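Local coordinates for TRAP dicarboxylate ABC transporter, substrate-binding protein (Roseobacter denitrificans, PDB 4OVQ) that binds beta-D-glucuronate and probably presents it, as the periplasmic solute receptor, to a TRAP transporter, at residues A[24-29]-A[55-60]; A[94-99]-A[133-138]; A[113-118]-A[140-145]; A[178-183]-A[300-305]. One frame throughout, in Å; residues are numbered along the deposited sequence.

Contact 1: residues A[24-29]-A[55-60]; sequences DNWRGW and GEYTLQ
W26 O is gripped from the neighbouring strand by Q60 N, 2.8 Å away in a nearly straight bond (176° at the hydrogen), and the CA-H of L59 adds a weaker contact. The ladder extends both ways: T58 N donates to D24 O, W26 N to T58 O at 2.8 Å, and G28 N to Q60 O at 2.9 Å. On the face that carries N25 and T58 the two side chains lie side by side, with N25 OD1 3.1 Å from T58 OG1. On the opposite face the indole of W26, its CG anti to the carbonyl carbon (chi1 -62°), brings CZ2 to 3.6 Å from Y57 CD2, the two ring planes inclined at 48°. Beside it L59 CD1 leans over the backbone to 3.5 Å from G28 N, leaving little room for a side chain at G28. With an alanine at W26 the Y57 ring would probably lose its indole neighbour, and a gap would open beneath L49 of helix 37-52. That helix also covers L59 through F45 and A46. Strand 58-60 is part of the outermost strand of a five-stranded sheet, and its parallel pairing with 25-29, the connecting helix packed on one face, is the pattern of a beta-alpha-beta unit.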
loop_
_atom_site.group_PDB
_atom_site.type_symbol
_atom_site.label_atom_id
_atom_site.label_comp_id
_atom_site.label_asym_id
_atom_site.label_seq_id
_atom_site.Cartn_x
_atom_site.Cartn_y
_atom_site.Cartn_z
ATOM N N ASP A 24 16.000 7.591 -22.135
ATOM C CA ASP A 24 14.849 8.478 -22.305
ATOM C C ASP A 24 13.535 7.698 -22.270
ATOM O O ASP A 24 12.497 8.237 -21.872
ATOM C CB ASP A 24 14.944 9.255 -23.629
ATOM C CG ASP A 24 16.199 10.098 -23.723
ATOM O OD1 ASP A 24 16.446 10.915 -22.802
ATOM O OD2 ASP A 24 16.942 9.934 -24.713
ATOM N N ASN A 25 13.589 6.434 -22.681
ATOM C CA ASN A 25 12.416 5.561 -22.692
ATOM C C ASN A 25 12.427 4.687 -21.442
ATOM O O ASN A 25 13.261 3.781 -21.284
ATOM C CB ASN A 25 12.410 4.706 -23.945
ATOM C CG ASN A 25 12.421 5.545 -25.222
ATOM O OD1 ASN A 25 11.978 6.698 -25.229
ATOM N ND2 ASN A 25 12.920 4.962 -26.311
ATOM N N TRP A 26 11.505 4.981 -20.540
ATOM C CA TRP A 26 11.502 4.352 -19.238
ATOM C C TRP A 26 10.592 3.133 -19.177
ATOM O O TRP A 26 9.674 2.961 -19.988
ATOM C CB TRP A 26 11.029 5.368 -18.185
ATOM C CG TRP A 26 11.896 6.625 -18.015
ATOM C CD1 TRP A 26 13.176 6.811 -18.468
ATOM C CD2 TRP A 26 11.538 7.838 -17.332
ATOM N NE1 TRP A 26 13.625 8.062 -18.109
ATOM C CE2 TRP A 26 12.639 8.714 -17.418
ATOM C CE3 TRP A 26 10.385 8.273 -16.675
ATOM C CZ2 TRP A 26 12.623 9.995 -16.853
ATOM C CZ3 TRP A 26 10.365 9.535 -16.112
ATOM C CH2 TRP A 26 11.467 10.394 -16.223
ATOM N N ARG A 27 10.833 2.314 -18.159
ATOM C CA ARG A 27 9.961 1.207 -17.841
ATOM C C ARG A 27 9.423 1.407 -16.429
ATOM O O ARG A 27 10.142 1.908 -15.554
ATOM C CB ARG A 27 10.724 -0.113 -17.952
ATOM C CG ARG A 27 11.193 -0.347 -19.375
ATOM C CD ARG A 27 12.306 -1.341 -19.465
ATOM N NE ARG A 27 11.930 -2.623 -18.899
ATOM C CZ ARG A 27 12.454 -3.172 -17.804
ATOM N NH1 ARG A 27 13.406 -2.565 -17.097
ATOM N NH2 ARG A 27 12.016 -4.366 -17.411
ATOM N N GLY A 28 8.170 1.020 -16.245
ATOM C CA GLY A 28 7.507 1.131 -14.962
ATOM C C GLY A 28 6.802 -0.137 -14.516
ATOM O O GLY A 28 6.321 -0.919 -15.337
ATOM N N TRP A 29 6.721 -0.312 -13.198
ATOM C CA TRP A 29 6.066 -1.465 -12.579
ATOM C C TRP A 29 4.776 -1.114 -11.874
ATOM O O TRP A 29 4.694 -0.084 -11.172
ATOM C CB TRP A 29 7.042 -2.101 -11.573
ATOM C CG TRP A 29 6.627 -3.319 -10.838
ATOM C CD1 TRP A 29 6.984 -4.613 -11.142
ATOM C CD2 TRP A 29 5.853 -3.392 -9.629
ATOM N NE1 TRP A 29 6.447 -5.464 -10.224
ATOM C CE2 TRP A 29 5.749 -4.755 -9.283
ATOM C CE3 TRP A 29 5.213 -2.440 -8.823
ATOM C CZ2 TRP A 29 5.032 -5.199 -8.152
ATOM C CZ3 TRP A 29 4.482 -2.872 -7.725
ATOM C CH2 TRP A 29 4.446 -4.237 -7.361
ATOM N N GLY A 55 7.504 14.556 -25.778
ATOM C CA GLY A 55 8.007 13.316 -26.336
ATOM C C GLY A 55 9.447 12.993 -25.963
ATOM O O GLY A 55 9.951 11.933 -26.292
ATOM N N GLU A 56 10.094 13.894 -25.230
ATOM C CA GLU A 56 11.484 13.676 -24.845
ATOM C C GLU A 56 11.613 12.551 -23.846
ATOM O O GLU A 56 12.615 11.836 -23.834
ATOM C CB GLU A 56 12.063 14.966 -24.300
ATOM C CG GLU A 56 12.308 15.984 -25.410
ATOM C CD GLU A 56 13.361 15.496 -26.383
ATOM O OE1 GLU A 56 14.356 14.916 -25.907
ATOM O OE2 GLU A 56 13.188 15.669 -27.610
ATOM N N TYR A 57 10.586 12.360 -23.022
ATOM C CA TYR A 57 10.580 11.227 -22.105
ATOM C C TYR A 57 9.287 10.411 -22.261
ATOM O O TYR A 57 8.194 10.980 -22.279
ATOM C CB TYR A 57 10.775 11.688 -20.654
ATOM C CG TYR A 57 12.129 12.344 -20.425
ATOM C CD1 TYR A 57 12.306 13.687 -20.654
ATOM C CD2 TYR A 57 13.227 11.593 -20.003
ATOM C CE1 TYR A 57 13.529 14.292 -20.473
ATOM C CE2 TYR A 57 14.462 12.193 -19.821
ATOM C CZ TYR A 57 14.601 13.545 -20.046
ATOM O OH TYR A 57 15.814 14.182 -19.883
ATOM N N THR A 58 9.417 9.092 -22.369
ATOM C CA THR A 58 8.255 8.218 -22.424
ATOM C C THR A 58 8.386 7.091 -21.403
ATOM O O THR A 58 9.470 6.834 -20.872
ATOM C CB THR A 58 8.072 7.606 -23.808
ATOM O OG1 THR A 58 9.134 6.684 -24.082
ATOM C CG2 THR A 58 8.063 8.690 -24.851
ATOM N N LEU A 59 7.281 6.400 -21.171
ATOM C CA LEU A 59 7.209 5.365 -20.152
ATOM C C LEU A 59 6.370 4.203 -20.643
ATOM O O LEU A 59 5.218 4.387 -21.031
ATOM C CB LEU A 59 6.596 5.931 -18.878
ATOM C CG LEU A 59 6.282 4.981 -17.721
ATOM C CD1 LEU A 59 7.537 4.295 -17.194
ATOM C CD2 LEU A 59 5.667 5.837 -16.607
ATOM N N GLN A 60 6.957 3.004 -20.618
ATOM C CA GLN A 60 6.236 1.781 -20.863
ATOM C C GLN A 60 5.909 1.060 -19.540
ATOM O O GLN A 60 6.824 0.626 -18.808
ATOM C CB GLN A 60 7.083 0.861 -21.766
ATOM C CG GLN A 60 6.369 -0.390 -22.255
ATOM C CD GLN A 60 7.190 -1.147 -23.285
ATOM O OE1 GLN A 60 8.245 -0.677 -23.712
ATOM N NE2 GLN A 60 6.713 -2.321 -23.684
#

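Contact 2: residues A[94-99]-A[133-138]; sequences PLVPAA and KGIQPL
K133 lays its aliphatic chain along the 94-99 loop, running antiparallel to the side chains of L95 and V96. Its CB is 4.0 Å from L95 CG, and its CG sits 3.9 Å from V96 CG2. The same CG lies 3.5 Å from L95 O, and the bend at chi2 (-69°) carries CD and CE past that oxygen. The ammonium group does not bond to L95 O directly. A water bridges them, accepting from K133 NZ at 3.0 Å and donating to L95 O at 2.6 Å; the positive charge of the lysine would probably polarise this water and strengthen its bond to the carbonyl. At the backbone, K133 O receives NE of R78. The next residue, G134, has positive phi and is the C-prime position of a Schellman motif that ends helix 121-132, turning the chain into strand 135-141 at the border of the five-stranded sheet. I135 opens that strand, hydrophobic and buried, with its CG1 between the backbone N and the carbonyl carbon (chi1 64°). From there CD1 meets L95 CD2 tip to tip at 3.9 Å, with V96 CG2 a little farther off, while M130 of the helix and C237 of the antiparallel neighbour strand also pack on I135. Q136 reaches I238 instead, and its amide NE2 loops forward to P137 O at 3.1 Å, the acceptor lying close to the amide plane.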
loop_
_atom_site.group_PDB
_atom_site.type_symbol
_atom_site.label_atom_id
_atom_site.label_comp_id
_atom_site.label_asym_id
_atom_site.label_seq_id
_atom_site.Cartn_x
_atom_site.Cartn_y
_atom_site.Cartn_z
ATOM N N PRO A 94 10.641 -1.735 5.243
ATOM C CA PRO A 94 11.872 -2.379 5.743
ATOM C C PRO A 94 13.140 -1.698 5.210
ATOM O O PRO A 94 14.178 -1.788 5.869
ATOM C CB PRO A 94 11.748 -3.801 5.221
ATOM C CG PRO A 94 10.204 -4.040 5.173
ATOM C CD PRO A 94 9.706 -2.706 4.632
ATOM N N LEU A 95 13.049 -0.991 4.083
ATOM C CA LEU A 95 14.189 -0.285 3.494
ATOM C C LEU A 95 14.374 1.136 4.067
ATOM O O LEU A 95 15.503 1.650 4.123
ATOM C CB LEU A 95 13.995 -0.191 1.980
ATOM C CG LEU A 95 14.936 0.743 1.205
ATOM C CD1 LEU A 95 16.335 0.176 1.193
ATOM C CD2 LEU A 95 14.463 0.993 -0.228
ATOM N N VAL A 96 13.268 1.767 4.468
ATOM C CA VAL A 96 13.228 3.182 4.819
ATOM C C VAL A 96 12.486 3.416 6.133
ATOM O O VAL A 96 11.265 3.431 6.170
ATOM C CB VAL A 96 12.488 4.018 3.724
ATOM C CG1 VAL A 96 12.638 5.503 3.976
ATOM C CG2 VAL A 96 12.992 3.693 2.328
ATOM N N PRO A 97 13.217 3.604 7.245
ATOM C CA PRO A 97 12.609 3.736 8.560
ATOM C C PRO A 97 11.467 4.729 8.629
ATOM O O PRO A 97 10.481 4.436 9.275
ATOM C CB PRO A 97 13.777 4.227 9.433
ATOM C CG PRO A 97 14.973 3.664 8.779
ATOM C CD PRO A 97 14.685 3.685 7.296
ATOM N N ALA A 98 11.607 5.894 7.997
ATOM C CA ALA A 98 10.584 6.936 8.117
ATOM C C ALA A 98 9.336 6.473 7.384
ATOM O O ALA A 98 8.226 6.699 7.853
ATOM C CB ALA A 98 11.080 8.287 7.602
ATOM N N ALA A 99 9.517 5.800 6.241
ATOM C CA ALA A 99 8.365 5.322 5.479
ATOM C C ALA A 99 7.648 4.246 6.245
ATOM O O ALA A 99 6.440 4.061 6.120
ATOM C CB ALA A 99 8.791 4.793 4.126
ATOM N N LYS A 133 17.356 6.686 0.447
ATOM C CA LYS A 133 17.594 5.317 -0.021
ATOM C C LYS A 133 17.407 5.133 -1.531
ATOM O O LYS A 133 17.209 4.014 -1.995
ATOM C CB LYS A 133 16.670 4.335 0.712
ATOM C CG LYS A 133 16.863 4.290 2.213
ATOM C CD LYS A 133 18.196 3.660 2.617
ATOM C CE LYS A 133 18.408 3.811 4.096
ATOM N NZ LYS A 133 19.208 2.689 4.630
ATOM N N GLY A 134 17.460 6.227 -2.288
ATOM C CA GLY A 134 17.546 6.162 -3.731
ATOM C C GLY A 134 16.226 6.121 -4.479
ATOM O O GLY A 134 16.188 5.891 -5.688
ATOM N N ILE A 135 15.139 6.323 -3.744
ATOM C CA ILE A 135 13.823 6.290 -4.362
ATOM C C ILE A 135 12.998 7.543 -4.083
ATOM O O ILE A 135 12.621 7.825 -2.952
ATOM C CB ILE A 135 13.043 5.044 -3.971
ATOM C CG1 ILE A 135 12.731 4.997 -2.499
ATOM C CG2 ILE A 135 13.746 3.774 -4.428
ATOM C CD1 ILE A 135 12.310 3.630 -2.061
ATOM N N GLN A 136 12.740 8.307 -5.129
ATOM C CA GLN A 136 12.051 9.588 -4.973
ATOM C C GLN A 136 10.520 9.440 -5.167
ATOM O O GLN A 136 10.065 9.071 -6.255
ATOM C CB GLN A 136 12.617 10.541 -6.019
ATOM C CG GLN A 136 11.853 11.804 -6.249
ATOM C CD GLN A 136 12.239 12.822 -5.267
ATOM O OE1 GLN A 136 13.426 13.140 -5.126
ATOM N NE2 GLN A 136 11.267 13.306 -4.513
ATOM N N PRO A 137 9.712 9.694 -4.126
ATOM C CA PRO A 137 8.268 9.740 -4.403
ATOM C C PRO A 137 7.878 11.034 -5.113
ATOM O O PRO A 137 8.398 12.095 -4.793
ATOM C CB PRO A 137 7.640 9.667 -3.013
ATOM C CG PRO A 137 8.668 10.384 -2.168
ATOM C CD PRO A 137 10.007 9.983 -2.704
ATOM N N LEU A 138 7.036 10.903 -6.120
ATOM C CA LEU A 138 6.564 12.000 -6.957
ATOM C C LEU A 138 5.130 12.403 -6.669
ATOM O O LEU A 138 4.775 13.555 -6.892
ATOM C CB LEU A 138 6.652 11.617 -8.427
ATOM C CG LEU A 138 8.048 11.299 -8.952
ATOM C CD1 LEU A 138 7.909 10.758 -10.377
ATOM C CD2 LEU A 138 8.962 12.533 -8.932
HETATM O O HOH W 1 17.580 0.233 4.804
#

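Contact 3: residues A[113-118]-A[140-145]; sequences HMFRVL and WYDAGA
L118 CD1 rests over one face of the W140 indole, 4.0 Å from the centroid of the five-membered ring and only 16° off its normal, a CH-pi contact. CD2 of the same leucine leans on W140 CE2. One turn back, F115 points its ring edge at the incoming chain: CE1 lies 4.1 Å from W140 CB, D142 N sits in the ring plane beside CZ, and CE2 is 3.8 Å from D142 CG, with the carboxylate turned nearly perpendicular to the ring (83°). In place of W140 an alanine would keep the CB that touches F115 but would probably leave the methyls of L118 facing a gap. Helix 111-118 thus packs where strand 135-141 leaves the five-stranded sheet and the chain passes on toward strand 146-150 of the second sheet, a crossing between lobes as in bilobal solute-binding proteins. A second layer of groups backs these contacts. Selenomethionine M114 lays its CE over a face of the F115 ring, and R266 makes a cation-pi contact with that ring. D142 CG stands anti to the backbone N (chi1 -160°), which lets OD1 take G144 N at 2.8 Å and close an Asx turn. Farther out, the first bond of the Y141 side chain leads away from the helix; its OH is bonded to S261 and its backbone paired with that of E234, while A143 O accepts from ND2 of N208; E234 and N208 both bind the glucuronate.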
loop_
_atom_site.group_PDB
_atom_site.type_symbol
_atom_site.label_atom_id
_atom_site.label_comp_id
_atom_site.label_asym_id
_atom_site.label_seq_id
_atom_site.Cartn_x
_atom_site.Cartn_y
_atom_site.Cartn_z
ATOM N N HIS A 113 -7.674 11.591 6.835
ATOM C CA HIS A 113 -6.631 11.916 7.808
ATOM C C HIS A 113 -5.219 11.649 7.263
ATOM O O HIS A 113 -4.331 12.486 7.401
ATOM C CB HIS A 113 -6.844 11.116 9.088
ATOM C CG HIS A 113 -5.863 11.435 10.172
ATOM N ND1 HIS A 113 -5.194 10.465 10.883
ATOM C CD2 HIS A 113 -5.448 12.619 10.678
ATOM C CE1 HIS A 113 -4.398 11.034 11.768
ATOM N NE2 HIS A 113 -4.535 12.342 11.667
HETATM N N MSE A 114 -5.011 10.484 6.648
HETATM C CA MSE A 114 -3.706 10.139 6.077
HETATM C C MSE A 114 -3.227 11.216 5.109
HETATM O O MSE A 114 -2.062 11.620 5.140
HETATM C CB MSE A 114 -3.788 8.780 5.354
HETATM C CG MSE A 114 -2.565 8.385 4.434
HETATM SE SE MSE A 114 -3.033 6.729 3.507
HETATM C CE MSE A 114 -3.692 7.580 1.851
ATOM N N PHE A 115 -4.107 11.645 4.221
ATOM C CA PHE A 115 -3.699 12.573 3.191
ATOM C C PHE A 115 -3.355 13.902 3.842
ATOM O O PHE A 115 -2.387 14.540 3.450
ATOM C CB PHE A 115 -4.767 12.705 2.110
ATOM C CG PHE A 115 -4.684 11.637 1.040
ATOM C CD1 PHE A 115 -3.616 11.613 0.153
ATOM C CD2 PHE A 115 -5.673 10.684 0.912
ATOM C CE1 PHE A 115 -3.532 10.654 -0.838
ATOM C CE2 PHE A 115 -5.595 9.720 -0.083
ATOM C CZ PHE A 115 -4.530 9.717 -0.963
ATOM N N ARG A 116 -4.118 14.286 4.865
ATOM C CA ARG A 116 -3.806 15.504 5.618
ATOM C C ARG A 116 -2.406 15.392 6.215
ATOM O O ARG A 116 -1.604 16.309 6.124
ATOM C CB ARG A 116 -4.863 15.791 6.694
ATOM C CG ARG A 116 -6.172 16.326 6.112
ATOM C CD ARG A 116 -7.064 17.005 7.148
ATOM N NE ARG A 116 -7.467 16.090 8.211
ATOM C CZ ARG A 116 -8.479 15.231 8.124
ATOM N NH1 ARG A 116 -9.210 15.147 7.018
ATOM N NH2 ARG A 116 -8.754 14.446 9.146
ATOM N N VAL A 117 -2.091 14.228 6.765
ATOM C CA VAL A 117 -0.769 13.981 7.319
ATOM C C VAL A 117 0.333 14.014 6.256
ATOM O O VAL A 117 1.429 14.539 6.497
ATOM C CB VAL A 117 -0.744 12.638 8.053
ATOM C CG1 VAL A 117 0.659 12.274 8.434
ATOM C CG2 VAL A 117 -1.639 12.705 9.292
ATOM N N LEU A 118 0.049 13.459 5.077
ATOM C CA LEU A 118 1.036 13.407 3.993
ATOM C C LEU A 118 1.314 14.747 3.309
ATOM O O LEU A 118 2.390 14.926 2.733
ATOM C CB LEU A 118 0.593 12.418 2.911
ATOM C CG LEU A 118 0.647 10.943 3.283
ATOM C CD1 LEU A 118 0.103 10.103 2.134
ATOM C CD2 LEU A 118 2.060 10.517 3.607
ATOM N N TRP A 140 1.318 10.835 -4.278
ATOM C CA TRP A 140 0.717 9.845 -3.428
ATOM C C TRP A 140 -0.615 9.299 -4.027
ATOM O O TRP A 140 -1.506 10.056 -4.455
ATOM C CB TRP A 140 0.410 10.424 -2.036
ATOM C CG TRP A 140 1.567 11.031 -1.311
ATOM C CD1 TRP A 140 1.702 12.347 -0.959
ATOM C CD2 TRP A 140 2.731 10.363 -0.817
ATOM N NE1 TRP A 140 2.889 12.538 -0.306
ATOM C CE2 TRP A 140 3.531 11.334 -0.181
ATOM C CE3 TRP A 140 3.182 9.037 -0.843
ATOM C CZ2 TRP A 140 4.764 11.027 0.398
ATOM C CZ3 TRP A 140 4.407 8.742 -0.244
ATOM C CH2 TRP A 140 5.178 9.736 0.359
ATOM N N TYR A 141 -0.767 7.985 -3.989
ATOM C CA TYR A 141 -1.996 7.322 -4.394
ATOM C C TYR A 141 -2.751 6.790 -3.184
ATOM O O TYR A 141 -2.138 6.434 -2.162
ATOM C CB TYR A 141 -1.654 6.109 -5.265
ATOM C CG TYR A 141 -1.395 6.317 -6.737
ATOM C CD1 TYR A 141 -1.376 7.574 -7.339
ATOM C CD2 TYR A 141 -1.195 5.199 -7.542
ATOM C CE1 TYR A 141 -1.141 7.697 -8.711
ATOM C CE2 TYR A 141 -0.969 5.308 -8.891
ATOM C CZ TYR A 141 -0.950 6.542 -9.471
ATOM O OH TYR A 141 -0.725 6.621 -10.834
ATOM N N ASP A 142 -4.079 6.711 -3.294
ATOM C CA ASP A 142 -4.964 6.119 -2.285
ATOM C C ASP A 142 -5.000 4.609 -2.455
ATOM O O ASP A 142 -5.083 4.091 -3.584
ATOM C CB ASP A 142 -6.377 6.685 -2.538
ATOM C CG ASP A 142 -7.306 6.571 -1.341
ATOM O OD1 ASP A 142 -7.066 5.788 -0.402
ATOM O OD2 ASP A 142 -8.321 7.308 -1.344
ATOM N N ALA A 143 -4.934 3.879 -1.339
ATOM C CA ALA A 143 -5.200 2.432 -1.326
ATOM C C ALA A 143 -6.148 2.080 -0.200
ATOM O O ALA A 143 -6.224 0.921 0.225
ATOM C CB ALA A 143 -3.910 1.617 -1.202
ATOM N N GLY A 144 -6.903 3.077 0.262
ATOM C CA GLY A 144 -7.907 2.849 1.268
ATOM C C GLY A 144 -7.399 2.250 2.557
ATOM O O GLY A 144 -6.245 2.406 2.926
ATOM N N ALA A 145 -8.340 1.663 3.300
ATOM C CA ALA A 145 -8.012 0.884 4.488
ATOM C C ALA A 145 -8.041 -0.614 4.188
ATOM O O ALA A 145 -8.899 -1.098 3.445
ATOM C CB ALA A 145 -8.980 1.182 5.604
#

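Contact 4: residues A[178-183]-A[300-305]; sequences IAELGG and MAPVYE
One face of the E180 carboxylate is covered by P302, whose CG and CB lie over it, the two side chains crossing at a slant, with OE1 3.7 Å from P302 CG and OE2 3.9 Å from P302 CB. The other flat group is the Y304 ring, which takes M300 O at its edge, in plane; its hydroxyl bonds to the carbonyl of P105. Beside the carboxylate, E180 CG meets V303 CG2 at 4.0 Å. The first bond of the M300 side chain leads away from the 178-183 segment, but successive turns at chi2 (-65°) and chi3 (88°) fold this selenomethionine back, so that its CE rests 3.6 Å from E180 CB and 4.2 Å from L181 CG. The end of helix 172-180 thereby abuts the start of helix 301-310. On the first side the helix finishes in a Schellman motif at G182, whose N donates to A179 O, while L181 N and G183 N reach I178 O from opposite faces of its plane. G183 has no room for a side chain, since a CB would run into I178 CG2. On the second side M300 O gathers V303 N and Y304 N in the first turn of the helix. Beyond the contact, L181 packs on F148 of strand 146-150 and M300 touches P105.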
loop_
_atom_site.group_PDB
_atom_site.type_symbol
_atom_site.label_atom_id
_atom_site.label_comp_id
_atom_site.label_asym_id
_atom_site.label_seq_id
_atom_site.Cartn_x
_atom_site.Cartn_y
_atom_site.Cartn_z
ATOM N N ILE A 178 -0.008 -9.534 13.511
ATOM C CA ILE A 178 -0.773 -10.779 13.541
ATOM C C ILE A 178 -0.470 -11.570 14.808
ATOM O O ILE A 178 -1.387 -12.066 15.460
ATOM C CB ILE A 178 -0.542 -11.645 12.289
ATOM C CG1 ILE A 178 -0.931 -10.865 11.013
ATOM C CG2 ILE A 178 -1.302 -12.978 12.395
ATOM C CD1 ILE A 178 -2.437 -10.604 10.848
ATOM N N ALA A 179 0.807 -11.657 15.166
ATOM C CA ALA A 179 1.220 -12.437 16.335
ATOM C C ALA A 179 0.562 -11.878 17.601
ATOM O O ALA A 179 0.169 -12.648 18.501
ATOM C CB ALA A 179 2.736 -12.455 16.443
ATOM N N GLU A 180 0.370 -10.558 17.667
ATOM C CA GLU A 180 -0.238 -9.949 18.870
ATOM C C GLU A 180 -1.771 -10.133 18.953
ATOM O O GLU A 180 -2.401 -9.918 20.009
ATOM C CB GLU A 180 0.145 -8.465 18.974
ATOM C CG GLU A 180 1.656 -8.257 19.032
ATOM C CD GLU A 180 2.288 -8.824 20.306
ATOM O OE1 GLU A 180 1.554 -8.997 21.302
ATOM O OE2 GLU A 180 3.503 -9.113 20.299
ATOM N N LEU A 181 -2.369 -10.548 17.839
ATOM C CA LEU A 181 -3.762 -10.927 17.813
ATOM C C LEU A 181 -3.868 -12.436 17.974
ATOM O O LEU A 181 -4.959 -12.991 17.892
ATOM C CB LEU A 181 -4.406 -10.467 16.502
ATOM C CG LEU A 181 -4.404 -8.950 16.252
ATOM C CD1 LEU A 181 -4.941 -8.637 14.868
ATOM C CD2 LEU A 181 -5.240 -8.236 17.314
ATOM N N GLY A 182 -2.723 -13.085 18.182
ATOM C CA GLY A 182 -2.669 -14.521 18.421
ATOM C C GLY A 182 -2.691 -15.372 17.175
ATOM O O GLY A 182 -2.819 -16.585 17.249
ATOM N N GLY A 183 -2.572 -14.737 16.018
ATOM C CA GLY A 183 -2.542 -15.476 14.774
ATOM C C GLY A 183 -1.142 -15.907 14.415
ATOM O O GLY A 183 -0.163 -15.608 15.117
HETATM N N MSE A 300 -1.715 -3.691 19.904
HETATM C CA MSE A 300 -0.582 -3.238 19.085
HETATM C C MSE A 300 0.486 -2.515 19.868
HETATM O O MSE A 300 1.492 -2.104 19.295
HETATM C CB MSE A 300 -1.058 -2.309 17.979
HETATM C CG MSE A 300 -2.103 -2.907 17.139
HETATM SE SE MSE A 300 -1.479 -4.428 16.127
HETATM C CE MSE A 300 -1.759 -5.877 17.330
ATOM N N ALA A 301 0.270 -2.343 21.171
ATOM C CA ALA A 301 1.234 -1.626 21.985
ATOM C C ALA A 301 2.651 -2.101 21.721
ATOM O O ALA A 301 3.527 -1.276 21.466
ATOM C CB ALA A 301 0.888 -1.736 23.480
ATOM N N PRO A 302 2.886 -3.430 21.756
ATOM C CA PRO A 302 4.211 -4.028 21.541
ATOM C C PRO A 302 4.799 -3.809 20.131
ATOM O O PRO A 302 6.012 -3.853 19.950
ATOM C CB PRO A 302 3.989 -5.529 21.799
ATOM C CG PRO A 302 2.655 -5.665 22.318
ATOM C CD PRO A 302 1.860 -4.467 21.949
ATOM N N VAL A 303 3.950 -3.610 19.134
ATOM C CA VAL A 303 4.437 -3.353 17.783
ATOM C C VAL A 303 4.958 -1.910 17.685
ATOM O O VAL A 303 6.024 -1.665 17.090
ATOM C CB VAL A 303 3.334 -3.637 16.738
ATOM C CG1 VAL A 303 3.817 -3.337 15.308
ATOM C CG2 VAL A 303 2.874 -5.095 16.838
ATOM N N TYR A 304 4.198 -0.965 18.236
ATOM C CA TYR A 304 4.610 0.439 18.268
ATOM C C TYR A 304 5.857 0.580 19.098
ATOM O O TYR A 304 6.847 1.192 18.689
ATOM C CB TYR A 304 3.533 1.317 18.890
ATOM C CG TYR A 304 2.476 1.818 17.945
ATOM C CD1 TYR A 304 1.457 0.988 17.512
ATOM C CD2 TYR A 304 2.488 3.116 17.492
ATOM C CE1 TYR A 304 0.488 1.430 16.663
ATOM C CE2 TYR A 304 1.506 3.574 16.636
ATOM C CZ TYR A 304 0.511 2.723 16.215
ATOM O OH TYR A 304 -0.473 3.168 15.359
ATOM N N GLU A 305 5.795 0.033 20.301
ATOM C CA GLU A 305 6.908 0.104 21.210
ATOM C C GLU A 305 8.156 -0.521 20.583
ATOM O O GLU A 305 9.268 -0.038 20.770
ATOM C CB GLU A 305 6.506 -0.576 22.511
ATOM C CG GLU A 305 5.474 0.252 23.252
ATOM C CD GLU A 305 6.094 1.533 23.750
ATOM O OE1 GLU A 305 7.319 1.506 24.012
ATOM O OE2 GLU A 305 5.370 2.551 23.861
#

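Contacts 1, 2 and 3 all reach the five-stranded sheet: contact 1 pairs its border strand 58-62 with 25-29, while contacts 2 and 3 use successive parts of the other border strand, 135-141, their centres 16 Å apart. Contact 4, its centre 42 Å from that of contact 1 and across the chain's centre, lies by the second sheet, where L181 packs on strand 146-150. Contact 3 lies nearest the ligand, the Y141 side chain being about 8 Å from the bound glucuronate and about 4 Å from that of E234. The I135 side chain is about 13 Å from the sugar and G28 about 14 Å; the L181 side chain stands about 11 Å from that of R146, which binds glucuronate.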